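PDB 5VXV: peroxisomal membrane protein PEX15 from Saccharomyces cerevisiae, which docks the PEX1-PEX6 AAA ATPase at the peroxisomal membrane, where that complex extracts the PEX5 receptor, the part here being its helical, probably cytoplasmic domain. Local coordinates for residues N38-D43 with L88-V93; I78-I83 with N95-C100; V144-L149 with P183-L188. All blocks are in the same frame, centred on the assembly; numbering follows the deposited sequence.

Contact 1 (N38-D43 with L88-V93); sequences NPMILD and LSKLLV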
loop_
_atom_site.group_PDB
_atom_site.type_symbol
_atom_site.label_atom_id
_atom_site.label_comp_id
_atom_site.label_asym_id
_atom_site.label_seq_id
_atom_site.Cartn_x
_atom_site.Cartn_y
_atom_site.Cartn_z
ATOM N N ASN A 38 19.605 -6.312 -5.694
ATOM C CA ASN A 38 19.820 -6.168 -4.255
ATOM C C ASN A 38 18.472 -6.083 -3.554
ATOM O O ASN A 38 17.932 -4.989 -3.344
ATOM C CB ASN A 38 20.672 -4.938 -3.944
ATOM N N PRO A 39 17.893 -7.226 -3.181
ATOM C CA PRO A 39 16.569 -7.199 -2.538
ATOM C C PRO A 39 16.483 -6.305 -1.311
ATOM O O PRO A 39 15.418 -5.727 -1.059
ATOM C CB PRO A 39 16.337 -8.673 -2.182
ATOM C CG PRO A 39 17.096 -9.420 -3.220
ATOM C CD PRO A 39 18.328 -8.600 -3.486
HETATM N N MSE A 40 17.551 -6.165 -0.533
HETATM C CA MSE A 40 17.447 -5.387 0.701
HETATM C C MSE A 40 17.508 -3.883 0.437
HETATM O O MSE A 40 17.025 -3.090 1.248
HETATM C CB MSE A 40 18.537 -5.798 1.695
HETATM C CG MSE A 40 18.262 -7.112 2.430
HETATM SE SE MSE A 40 16.519 -7.175 3.338
HETATM C CE MSE A 40 15.504 -8.137 1.977
ATOM N N ILE A 41 18.089 -3.484 -0.697
ATOM C CA ILE A 41 18.012 -2.082 -1.095
ATOM C C ILE A 41 16.575 -1.715 -1.441
ATOM O O ILE A 41 16.072 -0.657 -1.039
ATOM C CB ILE A 41 18.973 -1.798 -2.265
ATOM C CG1 ILE A 41 20.421 -2.027 -1.820
ATOM C CG2 ILE A 41 18.785 -0.365 -2.777
ATOM C CD1 ILE A 41 21.472 -1.757 -2.890
ATOM N N LEU A 42 15.888 -2.580 -2.191
ATOM C CA LEU A 42 14.470 -2.359 -2.461
ATOM C C LEU A 42 13.663 -2.362 -1.169
ATOM O O LEU A 42 12.787 -1.512 -0.975
ATOM C CB LEU A 42 13.954 -3.430 -3.423
ATOM C CG LEU A 42 12.448 -3.469 -3.696
ATOM C CD1 LEU A 42 11.952 -2.146 -4.245
ATOM C CD2 LEU A 42 12.131 -4.603 -4.663
ATOM N N ASP A 43 13.951 -3.307 -0.270
ATOM C CA ASP A 43 13.209 -3.390 0.984
ATOM C C ASP A 43 13.361 -2.110 1.800
ATOM O O ASP A 43 12.382 -1.603 2.359
ATOM C CB ASP A 43 13.685 -4.603 1.784
ATOM C CG ASP A 43 12.598 -5.190 2.664
ATOM O OD1 ASP A 43 11.457 -5.359 2.179
ATOM O OD2 ASP A 43 12.886 -5.494 3.840
ATOM N N LEU A 88 4.648 -13.599 -2.612
ATOM C CA LEU A 88 3.416 -13.693 -1.843
ATOM C C LEU A 88 3.662 -13.967 -0.365
ATOM O O LEU A 88 2.722 -13.845 0.428
ATOM C CB LEU A 88 2.518 -14.788 -2.429
ATOM C CG LEU A 88 2.079 -14.603 -3.886
ATOM C CD1 LEU A 88 1.202 -15.766 -4.323
ATOM C CD2 LEU A 88 1.346 -13.283 -4.094
ATOM N N SER A 89 4.890 -14.316 0.026
ATOM C CA SER A 89 5.196 -14.560 1.429
ATOM C C SER A 89 5.448 -13.279 2.218
ATOM O O SER A 89 5.541 -13.344 3.448
ATOM C CB SER A 89 6.419 -15.472 1.556
ATOM O OG SER A 89 7.624 -14.746 1.381
ATOM N N LYS A 90 5.557 -12.133 1.553
ATOM C CA LYS A 90 5.812 -10.851 2.211
ATOM C C LYS A 90 4.653 -9.901 1.914
ATOM O O LYS A 90 4.811 -8.877 1.239
ATOM C CB LYS A 90 7.163 -10.270 1.759
ATOM C CG LYS A 90 8.361 -11.035 2.317
ATOM C CD LYS A 90 9.699 -10.419 1.910
ATOM C CE LYS A 90 9.819 -8.974 2.358
ATOM N NZ LYS A 90 11.215 -8.454 2.256
ATOM N N LEU A 91 3.478 -10.236 2.449
ATOM C CA LEU A 91 2.291 -9.434 2.180
ATOM C C LEU A 91 2.374 -8.054 2.824
ATOM O O LEU A 91 1.827 -7.089 2.282
ATOM C CB LEU A 91 1.051 -10.180 2.666
ATOM C CG LEU A 91 -0.305 -9.547 2.357
ATOM C CD1 LEU A 91 -0.465 -9.276 0.868
ATOM C CD2 LEU A 91 -1.411 -10.461 2.849
ATOM N N LEU A 92 3.049 -7.930 3.970
ATOM C CA LEU A 92 3.147 -6.621 4.610
ATOM C C LEU A 92 3.932 -5.639 3.748
ATOM O O LEU A 92 3.650 -4.436 3.767
ATOM C CB LEU A 92 3.780 -6.751 5.998
ATOM C CG LEU A 92 3.017 -7.597 7.026
ATOM C CD1 LEU A 92 3.685 -7.525 8.395
ATOM C CD2 LEU A 92 1.557 -7.168 7.130
ATOM N N VAL A 93 4.908 -6.127 2.981
ATOM C CA VAL A 93 5.643 -5.252 2.073
ATOM C C VAL A 93 4.788 -4.896 0.865
ATOM O O VAL A 93 4.831 -3.764 0.368
ATOM C CB VAL A 93 6.969 -5.913 1.655
ATOM C CG1 VAL A 93 7.699 -5.054 0.635
ATOM C CG2 VAL A 93 7.837 -6.139 2.880
#

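Contact 2 (I78-I83 with N95-C100); sequences IETRKI and NKFFRC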
loop_
_atom_site.group_PDB
_atom_site.type_symbol
_atom_site.label_atom_id
_atom_site.label_comp_id
_atom_site.label_asym_id
_atom_site.label_seq_id
_atom_site.Cartn_x
_atom_site.Cartn_y
_atom_site.Cartn_z
ATOM N N ILE A 78 5.821 -0.940 -13.128
ATOM C CA ILE A 78 5.356 -2.254 -13.562
ATOM C C ILE A 78 6.353 -3.331 -13.156
ATOM O O ILE A 78 5.971 -4.391 -12.644
ATOM C CB ILE A 78 5.106 -2.245 -15.083
ATOM C CG1 ILE A 78 3.904 -1.352 -15.403
ATOM C CG2 ILE A 78 4.868 -3.659 -15.614
ATOM C CD1 ILE A 78 3.780 -0.973 -16.862
ATOM N N GLU A 79 7.647 -3.073 -13.367
ATOM C CA GLU A 79 8.666 -4.053 -13.003
ATOM C C GLU A 79 8.766 -4.211 -11.490
ATOM O O GLU A 79 8.878 -5.336 -10.985
ATOM C CB GLU A 79 10.019 -3.646 -13.589
ATOM N N THR A 80 8.736 -3.101 -10.749
ATOM C CA THR A 80 8.797 -3.189 -9.293
ATOM C C THR A 80 7.598 -3.951 -8.750
ATOM O O THR A 80 7.736 -4.778 -7.840
ATOM C CB THR A 80 8.858 -1.789 -8.678
ATOM O OG1 THR A 80 9.978 -1.077 -9.212
ATOM C CG2 THR A 80 8.997 -1.871 -7.157
ATOM N N ARG A 81 6.413 -3.685 -9.304
ATOM C CA ARG A 81 5.207 -4.387 -8.881
ATOM C C ARG A 81 5.350 -5.891 -9.080
ATOM O O ARG A 81 4.978 -6.678 -8.202
ATOM C CB ARG A 81 4.002 -3.841 -9.655
ATOM C CG ARG A 81 2.690 -3.898 -8.901
ATOM C CD ARG A 81 1.715 -2.823 -9.368
ATOM N NE ARG A 81 1.245 -3.028 -10.739
ATOM C CZ ARG A 81 1.427 -2.182 -11.754
ATOM N NH1 ARG A 81 2.083 -1.039 -11.593
ATOM N NH2 ARG A 81 0.940 -2.482 -12.950
ATOM N N LYS A 82 5.906 -6.309 -10.221
ATOM C CA LYS A 82 6.107 -7.733 -10.467
ATOM C C LYS A 82 7.010 -8.356 -9.408
ATOM O O LYS A 82 6.790 -9.498 -8.990
ATOM C CB LYS A 82 6.692 -7.948 -11.863
ATOM C CG LYS A 82 5.729 -7.621 -12.995
ATOM C CD LYS A 82 6.341 -7.910 -14.356
ATOM C CE LYS A 82 5.363 -7.608 -15.481
ATOM N N ILE A 83 8.032 -7.622 -8.962
ATOM C CA ILE A 83 8.941 -8.149 -7.947
ATOM C C ILE A 83 8.238 -8.245 -6.600
ATOM O O ILE A 83 8.303 -9.274 -5.919
ATOM C CB ILE A 83 10.203 -7.271 -7.850
ATOM C CG1 ILE A 83 11.001 -7.330 -9.154
ATOM C CG2 ILE A 83 11.075 -7.710 -6.668
ATOM C CD1 ILE A 83 12.127 -6.314 -9.230
ATOM N N ASN A 95 1.676 -4.504 1.041
ATOM C CA ASN A 95 0.800 -3.463 1.567
ATOM C C ASN A 95 1.512 -2.116 1.623
ATOM O O ASN A 95 0.919 -1.083 1.293
ATOM C CB ASN A 95 0.287 -3.865 2.949
ATOM C CG ASN A 95 -0.686 -5.031 2.890
ATOM O OD1 ASN A 95 -1.201 -5.366 1.825
ATOM N ND2 ASN A 95 -0.941 -5.652 4.035
ATOM N N LYS A 96 2.782 -2.104 2.043
ATOM C CA LYS A 96 3.553 -0.864 2.010
ATOM C C LYS A 96 3.626 -0.302 0.596
ATOM O O LYS A 96 3.463 0.906 0.391
ATOM C CB LYS A 96 4.963 -1.090 2.560
ATOM C CG LYS A 96 5.033 -1.345 4.058
ATOM C CD LYS A 96 6.472 -1.372 4.556
ATOM C CE LYS A 96 6.525 -1.664 6.048
ATOM N NZ LYS A 96 7.913 -1.616 6.602
ATOM N N PHE A 97 3.877 -1.164 -0.394
ATOM C CA PHE A 97 3.953 -0.705 -1.776
ATOM C C PHE A 97 2.648 -0.047 -2.209
ATOM O O PHE A 97 2.653 1.042 -2.794
ATOM C CB PHE A 97 4.300 -1.876 -2.696
ATOM C CG PHE A 97 4.277 -1.522 -4.155
ATOM C CD1 PHE A 97 5.393 -0.977 -4.770
ATOM C CD2 PHE A 97 3.133 -1.725 -4.910
ATOM C CE1 PHE A 97 5.364 -0.644 -6.110
ATOM C CE2 PHE A 97 3.101 -1.395 -6.251
ATOM C CZ PHE A 97 4.218 -0.853 -6.850
ATOM N N PHE A 98 1.513 -0.693 -1.928
ATOM C CA PHE A 98 0.231 -0.103 -2.300
ATOM C C PHE A 98 0.032 1.246 -1.616
ATOM O O PHE A 98 -0.456 2.198 -2.236
ATOM C CB PHE A 98 -0.919 -1.059 -1.961
ATOM C CG PHE A 98 -1.042 -2.239 -2.899
ATOM C CD1 PHE A 98 -0.856 -2.086 -4.265
ATOM C CD2 PHE A 98 -1.343 -3.501 -2.412
ATOM C CE1 PHE A 98 -0.973 -3.165 -5.123
ATOM C CE2 PHE A 98 -1.460 -4.584 -3.268
ATOM C CZ PHE A 98 -1.274 -4.413 -4.624
ATOM N N ARG A 99 0.419 1.358 -0.344
ATOM C CA ARG A 99 0.276 2.637 0.347
ATOM C C ARG A 99 1.132 3.713 -0.313
ATOM O O ARG A 99 0.739 4.884 -0.362
ATOM C CB ARG A 99 0.637 2.488 1.824
ATOM C CG ARG A 99 -0.412 1.748 2.640
ATOM C CD ARG A 99 -0.239 1.988 4.136
ATOM N NE ARG A 99 0.977 1.369 4.660
ATOM C CZ ARG A 99 1.036 0.165 5.225
ATOM N NH1 ARG A 99 -0.055 -0.580 5.355
ATOM N NH2 ARG A 99 2.196 -0.296 5.665
ATOM N N CYS A 100 2.304 3.336 -0.831
ATOM C CA CYS A 100 3.149 4.303 -1.526
ATOM C C CYS A 100 2.509 4.756 -2.835
ATOM O O CYS A 100 2.572 5.939 -3.185
ATOM C CB CYS A 100 4.534 3.709 -1.780
ATOM S SG CYS A 100 5.521 3.497 -0.280
#

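Contact 3 (V144-L149 with P183-L188); sequences VGLQEL and PTLKGL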
loop_
_atom_site.group_PDB
_atom_site.type_symbol
_atom_site.label_atom_id
_atom_site.label_comp_id
_atom_site.label_asym_id
_atom_site.label_seq_id
_atom_site.Cartn_x
_atom_site.Cartn_y
_atom_site.Cartn_z
ATOM N N VAL A 144 -3.265 -11.582 9.301
ATOM C CA VAL A 144 -3.153 -10.172 9.672
ATOM C C VAL A 144 -2.812 -9.325 8.452
ATOM O O VAL A 144 -3.369 -8.236 8.259
ATOM C CB VAL A 144 -2.121 -9.992 10.799
ATOM C CG1 VAL A 144 -1.914 -8.510 11.111
ATOM C CG2 VAL A 144 -2.577 -10.730 12.044
ATOM N N GLY A 145 -1.897 -9.804 7.613
ATOM C CA GLY A 145 -1.570 -9.073 6.400
ATOM C C GLY A 145 -2.753 -8.951 5.460
ATOM O O GLY A 145 -2.929 -7.924 4.797
ATOM N N LEU A 146 -3.581 -9.997 5.388
ATOM C CA LEU A 146 -4.742 -9.961 4.503
ATOM C C LEU A 146 -5.797 -8.989 5.019
ATOM O O LEU A 146 -6.374 -8.227 4.236
ATOM C CB LEU A 146 -5.326 -11.365 4.342
ATOM C CG LEU A 146 -6.557 -11.483 3.438
ATOM C CD1 LEU A 146 -6.307 -10.863 2.069
ATOM C CD2 LEU A 146 -6.959 -12.942 3.292
ATOM N N GLN A 147 -6.054 -8.984 6.331
ATOM C CA GLN A 147 -6.933 -7.965 6.897
ATOM C C GLN A 147 -6.443 -6.571 6.529
ATOM O O GLN A 147 -7.226 -5.717 6.101
ATOM C CB GLN A 147 -7.025 -8.102 8.420
ATOM C CG GLN A 147 -7.944 -7.052 9.051
ATOM C CD GLN A 147 -7.906 -7.039 10.566
ATOM O OE1 GLN A 147 -7.161 -7.791 11.192
ATOM N NE2 GLN A 147 -8.710 -6.169 11.164
ATOM N N GLU A 148 -5.140 -6.324 6.685
ATOM C CA GLU A 148 -4.598 -5.005 6.372
ATOM C C GLU A 148 -4.797 -4.666 4.901
ATOM O O GLU A 148 -5.136 -3.527 4.558
ATOM C CB GLU A 148 -3.113 -4.941 6.738
ATOM C CG GLU A 148 -2.481 -3.566 6.511
ATOM C CD GLU A 148 -1.022 -3.500 6.930
ATOM O OE1 GLU A 148 -0.181 -4.172 6.298
ATOM O OE2 GLU A 148 -0.716 -2.773 7.897
ATOM N N LEU A 149 -4.584 -5.643 4.018
ATOM C CA LEU A 149 -4.730 -5.410 2.585
ATOM C C LEU A 149 -6.151 -4.975 2.242
ATOM O O LEU A 149 -6.356 -4.012 1.493
ATOM C CB LEU A 149 -4.347 -6.677 1.817
ATOM C CG LEU A 149 -4.589 -6.672 0.307
ATOM C CD1 LEU A 149 -3.784 -5.573 -0.370
ATOM C CD2 LEU A 149 -4.255 -8.034 -0.279
ATOM N N PRO A 183 -16.208 -16.036 1.441
ATOM C CA PRO A 183 -15.912 -17.373 1.987
ATOM C C PRO A 183 -14.532 -17.479 2.616
ATOM O O PRO A 183 -14.395 -18.045 3.708
ATOM C CB PRO A 183 -16.054 -18.283 0.759
ATOM C CG PRO A 183 -16.975 -17.561 -0.149
ATOM C CD PRO A 183 -16.719 -16.101 0.060
ATOM N N THR A 184 -13.499 -16.960 1.948
ATOM C CA THR A 184 -12.156 -16.979 2.522
ATOM C C THR A 184 -12.111 -16.199 3.829
ATOM O O THR A 184 -11.642 -16.708 4.854
ATOM C CB THR A 184 -11.148 -16.405 1.519
ATOM O OG1 THR A 184 -10.978 -17.319 0.429
ATOM C CG2 THR A 184 -9.788 -16.151 2.174
ATOM N N LEU A 185 -12.598 -14.957 3.813
ATOM C CA LEU A 185 -12.442 -14.088 4.975
ATOM C C LEU A 185 -13.295 -14.544 6.153
ATOM O O LEU A 185 -12.931 -14.294 7.309
ATOM C CB LEU A 185 -12.779 -12.645 4.595
ATOM C CG LEU A 185 -11.923 -12.014 3.491
ATOM C CD1 LEU A 185 -12.282 -10.547 3.316
ATOM C CD2 LEU A 185 -10.431 -12.159 3.774
ATOM N N LYS A 186 -14.427 -15.206 5.893
ATOM C CA LYS A 186 -15.243 -15.738 6.980
ATOM C C LYS A 186 -14.645 -16.990 7.606
ATOM O O LYS A 186 -14.970 -17.304 8.757
ATOM C CB LYS A 186 -16.657 -16.067 6.489
ATOM C CG LYS A 186 -17.520 -14.855 6.183
ATOM C CD LYS A 186 -18.963 -15.263 5.895
ATOM C CE LYS A 186 -19.709 -15.653 7.167
ATOM N NZ LYS A 186 -21.152 -15.920 6.915
ATOM N N GLY A 187 -13.794 -17.711 6.881
ATOM C CA GLY A 187 -13.219 -18.949 7.354
ATOM C C GLY A 187 -11.854 -18.823 7.985
ATOM O O GLY A 187 -11.307 -19.829 8.446
ATOM N N LEU A 188 -11.285 -17.621 8.017
ATOM C CA LEU A 188 -9.987 -17.362 8.622
ATOM C C LEU A 188 -10.180 -16.468 9.837
ATOM O O LEU A 188 -10.966 -15.516 9.798
ATOM C CB LEU A 188 -9.043 -16.697 7.620
ATOM C CG LEU A 188 -8.749 -17.517 6.364
ATOM C CD1 LEU A 188 -8.100 -16.642 5.308
ATOM C CD2 LEU A 188 -7.864 -18.707 6.697
#

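Contact 1 (N38-D43 with L88-V93)
Asp43 and Val93 carry the nearest CA atoms of 38-43 and 88-93, with 7.9 Å between Asp43 CA and Val93 CA. The contact is a surface salt bridge in an all-helical domain. It joins the start of helix 39-51 to the start of helix 91-108, and Lys90 holds the N-cap position of the second helix. Asp43 and Lys90 reach for each other from opposite directions. Lys90 NZ lies 3.1 Å from Asp43 OD1, and the hydrogen bond within this ion pair is weak. The grip is one-sided, since Lys90 NZ is 3.8 Å from Asp43 OD2. The lysine chain runs extended from CA and then bends at chi3 (58°), which brings CE and NZ round to the carboxylate. Lys90 CE also sits near the acid, 4.0 Å from Asp43 OD1. Val93 crosses Asp43 at about a right angle and sets a methyl against the same oxygen. Without the carboxylate, as with an alanine here, Lys90 would probably lose its ionic mate across the contact, and its amino end would be likely to turn more freely. Selenomethionine Met40 lies beside the pair, with Met40 CE 4.3 Å from Lys90 NZ. Met40, Asp43 and Lys90 each also touch a crystal neighbour, so the lattice may influence how these side chains lie. Around the contact, Leu42 packs on Phe35 of helix 32-37, and Leu91 packs on Phe129 and Tyr133 of helix 112-136. Of the two valine methyls, Val93 CG2 is the nearer to the acid, 3.8 Å from Asp43 OD1.

Contact 2 (I78-I83 with N95-C100)
Arg81 and Thr80 receive the ring of Phe97 between helix 75-86 and helix 91-108. The nearest CA atoms of the two segments are those of Arg81 and Phe97, 8.1 Å apart. The arginine can be followed outward. Its CB lies 4.1 Å from Phe97 CZ, so the contact begins at the root of the side chain. CG moves in closer and is 3.7 Å from Phe97 CE2. CD keeps the same spacing, 3.7 Å from Phe97 CE2, and also stays near CZ. The chain then bends at chi3 (67°), and this turn carries NE off the ring. What meets the phenyl group is therefore the aliphatic part of the arginine, which crosses Phe97 at about a right angle. The guanidinium is tilted 41° from the ring plane and does not stack on it. Its NH1 goes instead to the backbone, in a hydrogen bond to Leu72 O. The two helices follow one another in the chain and run roughly antiparallel, which makes this an alpha-alpha hairpin, and the phenylalanine packs between its arms. Phe97 CG is anti to the backbone N (chi1 175°), a setting that extends the ring from its own helix to the other arm. Thr80 meets a different ring atom, on the same side of the ring plane as Arg81: its CG2 is 4.0 Å from Phe97 CE1. The threonine thus splits its roles: CG2 serves the apolar interior, while OG1 hydrogen-bonds to Gln76 O within its own helix. Ile125 of helix 112-136 packs against both Arg81 and Phe98, and Ile32 of helix 32-37 lies on Thr80.

Contact 3 (V144-L149 with P183-L188)
Leu146 of helix 143-161 pushes one methyl toward three side chains of 183-188, on helix 181-187 and just after it. The contact is apolar helix-helix packing in an all-helical domain, and it ties this short late helix to the longer one. The first shell centres on Leu146 CD2. Its nearest partner is Leu185 CD2, at 3.6 Å. Leu185 CD2 also lies 3.9 Å from Leu146 CG, so this methyl meets both the branch point and one arm of the opposing leucine. The two side chains meet at a slant. Looser neighbours are Thr184 CG2, 4.4 Å from Leu146 CD2, and Leu188 CD1, which is equally far from that methyl. These two partners touch each other as well, with 3.6 Å between Thr184 CG2 and Leu188 CD1. All three partner methyls lie to one side of Leu146 CD2, forming a shallow seat for it. Leu146 has CG anti to its own N (chi1 180°), which extends the side chain from its helix and lets CG and CD2 both reach Leu185 CD2. Further out, Ile141 packs on both Leu146 and Leu188, and Ile134 of helix 112-136 adds to the cover of Leu146. Ile196 of helix 196-217 touches Leu185 and Leu188, and backbone hydrogen bonds join Leu185 to Glu197 and Leu188 to Ile196. Thr184 is buried; its CG2 faces the contact and its OG1 hydrogen-bonds to Lys180 O. Leu188 has an extended backbone, and the residue before it is held by a bond from Gly187 N to Thr184 O at 3.1 Å.

How the contacts relate
From the N terminus, contact 1 opens at 38-43 and closes at 88-93, bringing helix 39-51 to helix 91-108 across 44 intervening residues. Contact 2 opens inside that span, at 78-83, but closes beyond it, at 95-100, so contacts 1 and 2 cross. They share helix 91-108, and Leu42 packs on Ile83 and Thr80 between them. Contact 3 follows in series. Its 33-residue loop joins helix 143-161 to the late helix 181-187. Helix 143-161 also leans on helix 91-108: Leu91 packs against Gly145, and Asn95 probably hydrogen-bonds to Gly145 O and Glu148. The three contacts thereby connect early, middle and late helices.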